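Local coordinates for solute Binding Protein, BlMnBP1 in complex with mannotrisoe (Bifidobacterium animalis subsp. lactis, PDB 6I5V), which binds manno-oligosaccharides such as mannotriose as the solute-binding protein of an ABC transporter, probably handing them over for uptake of beta-mannan fragments, at residues Asn176-Trp181 and Ser244-Glu249; Lys228-Ala233 and Asp396-Ala401. One frame throughout, in Å; residues are numbered along the deposited sequence.

Contact 1 (Asn176-Trp181 and Ser244-Glu249). With ZN (zinc ion), chain C; BMA (beta-D-mannopyranose), chain B; BMA (beta-D-mannopyranose), chain D.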
loop_
_atom_site.group_PDB
_atom_site.type_symbol
_atom_site.label_atom_id
_atom_site.label_comp_id
_atom_site.label_asym_id
_atom_site.label_seq_id
_atom_site.Cartn_x
_atom_site.Cartn_y
_atom_site.Cartn_z
ATOM N N ASN A 176 -12.824 -2.057 -8.235
ATOM C CA ASN A 176 -13.122 -1.124 -7.133
ATOM C C ASN A 176 -12.896 0.324 -7.567
ATOM O O ASN A 176 -12.384 1.145 -6.813
ATOM C CB ASN A 176 -12.324 -1.491 -5.875
ATOM C CG ASN A 176 -13.081 -2.456 -4.985
ATOM O OD1 ASN A 176 -14.207 -2.179 -4.557
ATOM N ND2 ASN A 176 -12.523 -3.614 -4.782
ATOM N N PHE A 177 -13.276 0.625 -8.812
ATOM C CA PHE A 177 -13.115 1.940 -9.420
ATOM C C PHE A 177 -13.468 3.119 -8.489
ATOM O O PHE A 177 -12.698 4.089 -8.449
ATOM C CB PHE A 177 -13.946 2.000 -10.698
ATOM C CG PHE A 177 -13.999 3.362 -11.335
ATOM C CD1 PHE A 177 -14.929 4.306 -10.918
ATOM C CD2 PHE A 177 -13.131 3.693 -12.364
ATOM C CE1 PHE A 177 -14.973 5.566 -11.526
ATOM C CE2 PHE A 177 -13.168 4.938 -12.966
ATOM C CZ PHE A 177 -14.085 5.875 -12.552
ATOM N N VAL A 178 -14.577 3.057 -7.721
ATOM C CA VAL A 178 -14.976 4.239 -6.948
ATOM C C VAL A 178 -14.020 4.526 -5.787
ATOM O O VAL A 178 -13.966 5.668 -5.309
ATOM C CB VAL A 178 -16.422 4.204 -6.387
ATOM C CG1 VAL A 178 -17.441 3.778 -7.447
ATOM C CG2 VAL A 178 -16.550 3.350 -5.183
ATOM N N GLU A 179 -13.279 3.532 -5.297
ATOM C CA GLU A 179 -12.248 3.784 -4.287
ATOM C C GLU A 179 -10.977 4.323 -4.953
ATOM O O GLU A 179 -10.197 3.549 -5.541
ATOM C CB GLU A 179 -11.927 2.510 -3.503
ATOM C CG GLU A 179 -13.056 1.929 -2.628
ATOM C CD GLU A 179 -13.677 2.956 -1.624
ATOM O OE1 GLU A 179 -12.939 3.633 -0.890
ATOM O OE2 GLU A 179 -14.910 3.052 -1.565
ATOM N N ASP A 180 -10.732 5.635 -4.796
ATOM C CA ASP A 180 -9.519 6.262 -5.337
ATOM C C ASP A 180 -8.253 5.476 -4.955
ATOM O O ASP A 180 -7.318 5.339 -5.756
ATOM C CB ASP A 180 -9.371 7.713 -4.833
ATOM C CG ASP A 180 -10.452 8.675 -5.353
ATOM O OD1 ASP A 180 -11.353 8.260 -6.095
ATOM O OD2 ASP A 180 -10.402 9.873 -4.990
ATOM N N TRP A 181 -8.190 4.969 -3.730
ATOM C CA TRP A 181 -6.962 4.295 -3.302
ATOM C C TRP A 181 -6.801 2.932 -3.977
ATOM O O TRP A 181 -5.661 2.457 -4.147
ATOM C CB TRP A 181 -6.953 4.163 -1.766
ATOM C CG TRP A 181 -8.183 3.430 -1.249
ATOM C CD1 TRP A 181 -9.349 3.984 -0.800
ATOM C CD2 TRP A 181 -8.368 2.005 -1.178
ATOM N NE1 TRP A 181 -10.255 2.999 -0.473
ATOM C CE2 TRP A 181 -9.679 1.775 -0.683
ATOM C CE3 TRP A 181 -7.558 0.902 -1.486
ATOM C CZ2 TRP A 181 -10.196 0.499 -0.497
ATOM C CZ3 TRP A 181 -8.095 -0.396 -1.331
ATOM C CH2 TRP A 181 -9.390 -0.580 -0.823
ATOM N N SER A 244 -18.853 2.619 -12.433
ATOM C CA SER A 244 -19.250 3.782 -11.641
ATOM C C SER A 244 -19.906 3.432 -10.305
ATOM O O SER A 244 -20.010 4.318 -9.436
ATOM C CB SER A 244 -20.198 4.672 -12.459
ATOM O OG SER A 244 -21.488 4.059 -12.637
ATOM N N THR A 245 -20.338 2.185 -10.094
ATOM C CA THR A 245 -21.020 1.818 -8.854
ATOM C C THR A 245 -20.332 0.671 -8.111
ATOM O O THR A 245 -20.969 -0.029 -7.320
ATOM C CB THR A 245 -22.493 1.474 -9.122
ATOM O OG1 THR A 245 -22.580 0.289 -9.903
ATOM C CG2 THR A 245 -23.257 2.687 -9.821
ATOM N N THR A 246 -19.015 0.519 -8.247
ATOM C CA THR A 246 -18.354 -0.511 -7.462
ATOM C C THR A 246 -18.528 -0.198 -5.990
ATOM O O THR A 246 -18.707 0.964 -5.604
ATOM C CB THR A 246 -16.859 -0.624 -7.824
ATOM O OG1 THR A 246 -16.161 0.596 -7.527
ATOM C CG2 THR A 246 -16.693 -0.946 -9.341
ATOM N N ASP A 247 -18.503 -1.242 -5.157
ATOM C CA ASP A 247 -18.628 -1.040 -3.719
ATOM C C ASP A 247 -17.610 -1.883 -2.970
ATOM O O ASP A 247 -17.678 -3.113 -2.966
ATOM C CB ASP A 247 -20.034 -1.357 -3.189
ATOM C CG ASP A 247 -20.172 -0.998 -1.731
ATOM O OD1 ASP A 247 -20.004 0.218 -1.417
ATOM O OD2 ASP A 247 -20.380 -1.904 -0.897
ATOM N N TRP A 248 -16.724 -1.209 -2.254
ATOM C CA TRP A 248 -15.602 -1.899 -1.646
ATOM C C TRP A 248 -16.033 -2.825 -0.509
ATOM O O TRP A 248 -15.506 -3.936 -0.382
ATOM C CB TRP A 248 -14.587 -0.870 -1.168
ATOM C CG TRP A 248 -13.613 -1.351 -0.146
ATOM C CD1 TRP A 248 -13.485 -0.919 1.152
ATOM C CD2 TRP A 248 -12.614 -2.342 -0.341
ATOM N NE1 TRP A 248 -12.440 -1.571 1.766
ATOM C CE2 TRP A 248 -11.898 -2.465 0.875
ATOM C CE3 TRP A 248 -12.250 -3.147 -1.430
ATOM C CZ2 TRP A 248 -10.849 -3.365 1.036
ATOM C CZ3 TRP A 248 -11.191 -4.045 -1.271
ATOM C CH2 TRP A 248 -10.501 -4.141 -0.040
ATOM N N GLU A 249 -16.947 -2.400 0.358
ATOM C CA GLU A 249 -17.284 -3.261 1.493
ATOM C C GLU A 249 -17.954 -4.547 1.010
ATOM O O GLU A 249 -17.556 -5.659 1.399
ATOM C CB GLU A 249 -18.156 -2.505 2.493
ATOM C CG GLU A 249 -17.830 -2.870 3.916
ATOM C CD GLU A 249 -16.375 -2.576 4.278
ATOM O OE1 GLU A 249 -15.709 -3.521 4.700
ATOM O OE2 GLU A 249 -15.909 -1.413 4.148
HETATM ZN ZN ZN C . -13.040 9.487 -6.340
HETATM C C1 BMA B . -11.913 -0.498 5.586
HETATM C C2 BMA B . -10.757 -1.470 5.372
HETATM C C3 BMA B . -9.470 -0.696 5.072
HETATM C C4 BMA B . -9.664 0.248 3.899
HETATM C C5 BMA B . -10.862 1.170 4.181
HETATM C C6 BMA B . -11.128 2.091 3.014
HETATM O O1 BMA B . -13.121 -1.276 5.729
HETATM O O2 BMA B . -10.993 -2.236 4.218
HETATM O O3 BMA B . -8.413 -1.591 4.795
HETATM O O4 BMA B . -8.565 1.087 3.709
HETATM O O5 BMA B . -12.045 0.361 4.452
HETATM O O6 BMA B . -12.177 2.948 3.313
HETATM C C1 BMA D . -7.471 0.635 2.917
HETATM C C2 BMA D . -6.926 1.893 2.150
HETATM C C3 BMA D . -5.601 1.562 1.456
HETATM C C4 BMA D . -4.587 0.884 2.460
HETATM C C5 BMA D . -5.257 -0.317 3.148
HETATM C C6 BMA D . -4.312 -0.963 4.208
HETATM O O2 BMA D . -6.667 2.986 3.044
HETATM O O3 BMA D . -5.018 2.732 0.808
HETATM O O4 BMA D . -3.466 0.366 1.784
HETATM O O5 BMA D . -6.526 0.061 3.770
HETATM O O6 BMA D . -3.986 -0.019 5.229
HETATM O O HOH W 1 -15.314 0.369 -5.060
HETATM O O HOH W 2 -14.126 7.982 -6.845
HETATM O O HOH W 3 -13.159 11.602 -5.919
HETATM O O HOH W 4 -13.750 9.110 -4.497
HETATM O O HOH W 5 -12.406 9.980 -8.134
#
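Trp181 and Trp248 meet edge-to-face in the wall of the mannotriose pocket of this extracellular solute-binding-protein (PBP-type) fold, each standing near the start of a helix, 180-184 and 248-256. The six-membered ring of Trp181 turns its edge onto the face of Trp248, with planes at 86° and CH2 of Trp181 3.6 Å from CE2 of Trp248. Both rings also work on sugar. C2 of the chain D mannose lies over one face of Trp181, while CB of Glu179 covers the opposite face; Trp248 NE1 donates to O2 of the chain B mannose at 2.9 Å and only weakly to its O5. Glu179 fixes the rotation of Trp181: its chain folds back and brings OE1, by the anti lone pair, to 2.8 Å from Trp181 NE1, tilted out of the indole plane. Glu179 CG, anti to the carbonyl carbon (chi1 -65°), rests against CB of Trp248. At the edge of Trp248, the amide of Asn176 stands steeply to the indole, its ND2 3.4 Å from CE3. Away from the sugar, Asn176-Glu179 forms a type I beta turn that rests on Thr246, whose CB points at it. Water 1 bridges Asn176 OD1 and Thr246 OG1, and both methyls of Val178 lie against Thr246 OG1, CG1 reaching on to the carbonyl of Ser244 and CG2 to that of Thr246. One nearly straight bond crosses between the segments: Val178 N gives its hydrogen to Thr246 OG1 at 2.9 Å, with an N-H...O angle of 178°.

Contact 2 (Lys228-Ala233 and Asp396-Ala401). With ZN (zinc ion), chain F.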
loop_
_atom_site.group_PDB
_atom_site.type_symbol
_atom_site.label_atom_id
_atom_site.label_comp_id
_atom_site.label_asym_id
_atom_site.label_seq_id
_atom_site.Cartn_x
_atom_site.Cartn_y
_atom_site.Cartn_z
ATOM N N LYS A 228 -1.438 -1.825 -19.079
ATOM C CA LYS A 228 -2.161 -2.559 -20.111
ATOM C C LYS A 228 -2.958 -3.709 -19.516
ATOM O O LYS A 228 -4.036 -4.044 -20.016
ATOM C CB LYS A 228 -1.183 -3.082 -21.167
ATOM C CG LYS A 228 -1.832 -3.779 -22.384
ATOM C CD LYS A 228 -0.859 -3.996 -23.537
ATOM C CE LYS A 228 -1.578 -4.442 -24.822
ATOM N NZ LYS A 228 -2.133 -5.804 -24.584
ATOM N N THR A 229 -2.425 -4.370 -18.484
ATOM C CA THR A 229 -3.204 -5.432 -17.850
ATOM C C THR A 229 -4.570 -4.897 -17.430
ATOM O O THR A 229 -5.600 -5.532 -17.671
ATOM C CB THR A 229 -2.481 -6.019 -16.643
ATOM O OG1 THR A 229 -1.257 -6.649 -17.038
ATOM C CG2 THR A 229 -3.340 -7.028 -15.901
ATOM N N LEU A 230 -4.600 -3.726 -16.784
ATOM C CA LEU A 230 -5.886 -3.156 -16.396
ATOM C C LEU A 230 -6.702 -2.784 -17.624
ATOM O O LEU A 230 -7.890 -3.099 -17.716
ATOM C CB LEU A 230 -5.681 -1.936 -15.519
ATOM C CG LEU A 230 -6.951 -1.123 -15.225
ATOM C CD1 LEU A 230 -7.955 -1.863 -14.435
ATOM C CD2 LEU A 230 -6.542 0.103 -14.437
ATOM N N TYR A 231 -6.074 -2.091 -18.571
ATOM C CA TYR A 231 -6.783 -1.642 -19.751
ATOM C C TYR A 231 -7.447 -2.829 -20.446
ATOM O O TYR A 231 -8.635 -2.785 -20.756
ATOM C CB TYR A 231 -5.815 -0.904 -20.686
ATOM C CG TYR A 231 -6.502 -0.334 -21.897
ATOM C CD1 TYR A 231 -6.813 -1.138 -22.971
ATOM C CD2 TYR A 231 -6.816 0.988 -21.998
ATOM C CE1 TYR A 231 -7.447 -0.633 -24.071
ATOM C CE2 TYR A 231 -7.428 1.508 -23.119
ATOM C CZ TYR A 231 -7.754 0.679 -24.159
ATOM O OH TYR A 231 -8.400 1.152 -25.297
ATOM N N ASP A 232 -6.707 -3.929 -20.617
ATOM C CA ASP A 232 -7.208 -5.038 -21.427
ATOM C C ASP A 232 -8.356 -5.721 -20.717
ATOM O O ASP A 232 -9.361 -6.073 -21.354
ATOM C CB ASP A 232 -6.110 -6.057 -21.709
ATOM C CG ASP A 232 -5.125 -5.592 -22.765
ATOM O OD1 ASP A 232 -5.450 -4.640 -23.483
ATOM O OD2 ASP A 232 -4.045 -6.202 -22.899
ATOM N N ALA A 233 -8.211 -5.914 -19.392
ATOM C CA ALA A 233 -9.282 -6.486 -18.586
ATOM C C ALA A 233 -10.582 -5.708 -18.776
ATOM O O ALA A 233 -11.639 -6.299 -19.035
ATOM C CB ALA A 233 -8.892 -6.506 -17.112
ATOM N N ASP A 396 -8.848 7.109 -15.063
ATOM C CA ASP A 396 -8.865 7.540 -16.447
ATOM C C ASP A 396 -8.710 6.344 -17.381
ATOM O O ASP A 396 -9.337 6.285 -18.443
ATOM C CB ASP A 396 -7.730 8.536 -16.672
ATOM C CG ASP A 396 -8.050 9.550 -17.753
ATOM O OD1 ASP A 396 -9.253 9.664 -18.020
ATOM O OD2 ASP A 396 -7.119 10.212 -18.317
ATOM N N ILE A 397 -7.872 5.381 -16.988
ATOM C CA ILE A 397 -7.638 4.209 -17.811
ATOM C C ILE A 397 -8.938 3.429 -17.953
ATOM O O ILE A 397 -9.369 3.086 -19.063
ATOM C CB ILE A 397 -6.497 3.359 -17.215
ATOM C CG1 ILE A 397 -5.172 4.094 -17.315
ATOM C CG2 ILE A 397 -6.297 2.053 -18.031
ATOM C CD1 ILE A 397 -3.974 3.343 -16.636
ATOM N N VAL A 398 -9.604 3.176 -16.823
ATOM C CA VAL A 398 -10.821 2.374 -16.837
ATOM C C VAL A 398 -11.853 3.018 -17.750
ATOM O O VAL A 398 -12.475 2.356 -18.605
ATOM C CB VAL A 398 -11.325 2.200 -15.395
ATOM C CG1 VAL A 398 -12.714 1.588 -15.307
ATOM C CG2 VAL A 398 -10.358 1.331 -14.636
ATOM N N VAL A 399 -12.012 4.337 -17.621
ATOM C CA VAL A 399 -13.078 5.039 -18.325
ATOM C C VAL A 399 -12.865 4.961 -19.825
ATOM O O VAL A 399 -13.798 4.686 -20.591
ATOM C CB VAL A 399 -13.152 6.496 -17.837
ATOM C CG1 VAL A 399 -13.985 7.344 -18.785
ATOM C CG2 VAL A 399 -13.730 6.515 -16.460
ATOM N N ASP A 400 -11.624 5.179 -20.262
ATOM C CA ASP A 400 -11.312 5.246 -21.676
ATOM C C ASP A 400 -11.168 3.870 -22.302
ATOM O O ASP A 400 -11.409 3.712 -23.508
ATOM C CB ASP A 400 -10.027 6.061 -21.860
ATOM C CG ASP A 400 -10.251 7.519 -21.650
ATOM O OD1 ASP A 400 -11.446 7.895 -21.547
ATOM O OD2 ASP A 400 -9.256 8.269 -21.577
ATOM N N ALA A 401 -10.735 2.877 -21.526
ATOM C CA ALA A 401 -10.823 1.513 -22.024
ATOM C C ALA A 401 -12.274 1.113 -22.203
ATOM O O ALA A 401 -12.595 0.347 -23.109
ATOM C CB ALA A 401 -10.129 0.521 -21.087
HETATM ZN ZN ZN F . -11.177 10.031 -21.565
HETATM O O HOH W 6 -10.849 10.149 -19.881
#
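The ring of Tyr231 carries Ala401 on one face and has CG2 of Ile397 near its plane at the edge. Ala401 CB sits 3.6 Å from the ring centroid and 18° off the normal, a CH-pi contact displaced toward the CD2-CE2 side, where CB comes within 3.5 Å of CD2. With CG anti to the backbone N (chi1 -176°), the tyrosine side chain projects outward from its helix, the ring lying across Ala401, and its CB is left 4.0 Å from CG2 of Ile397. Its hydroxyl passes beyond the contact to the backbone carbonyl of Arg406. With the ring cut back to an alanine, the Ala401 methyl would probably lose its cover, a gap would be likely to open between the helices, and the Arg406 carbonyl would lose this donor. Leu230 fills the other half of the interface: CD2 meets CG2 of Ile397 obliquely at 4.1 Å, and CD1 lies 4.0 Å from CG2 of Val398, the two side chains crossing at about a right angle. No hydrogen bond joins the segments, and their charged side chains pair elsewhere. Lys228 NZ forms a salt bridge with Asp232 OD2 one turn on. Asp400 binds a zinc ion through OD1, with its OD2 at a longer 2.6 Å from the zinc; OD2 also forms a salt bridge with Arg406. The axes of the two short segments run in broadly the same direction, 36° apart and 8.9 Å at closest approach. Helix 408-425 closes over the pair, Ile411 touching both Tyr231 and Ile397, while Trp186 meets Leu230, and helix 154-167 packs on another side of helix 222-235 at Thr229 and Ala233.

Overall arrangement
Contact 1 is partly buried and lines the sugar cleft; contact 2 is a buried helix-helix interface farther from the centre of the chain, their centres about 15 Å apart. Their segments alternate along the sequence, and helices 222-235 and 248-256 are consecutive. Loops and helix starts make contact 1, so backbone N-H, water, indoles and sugar hydroxyls share the work; contact 2 joins two regular helices through aliphatic side chains and one tyrosine face. They meet at Phe177, whose CD2 lies 3.6 Å from CG1 of Val398, tying the turn behind the pocket to helix 392-403. Zinc ions are bound by an aspartate in each, Asp180 and Asp400.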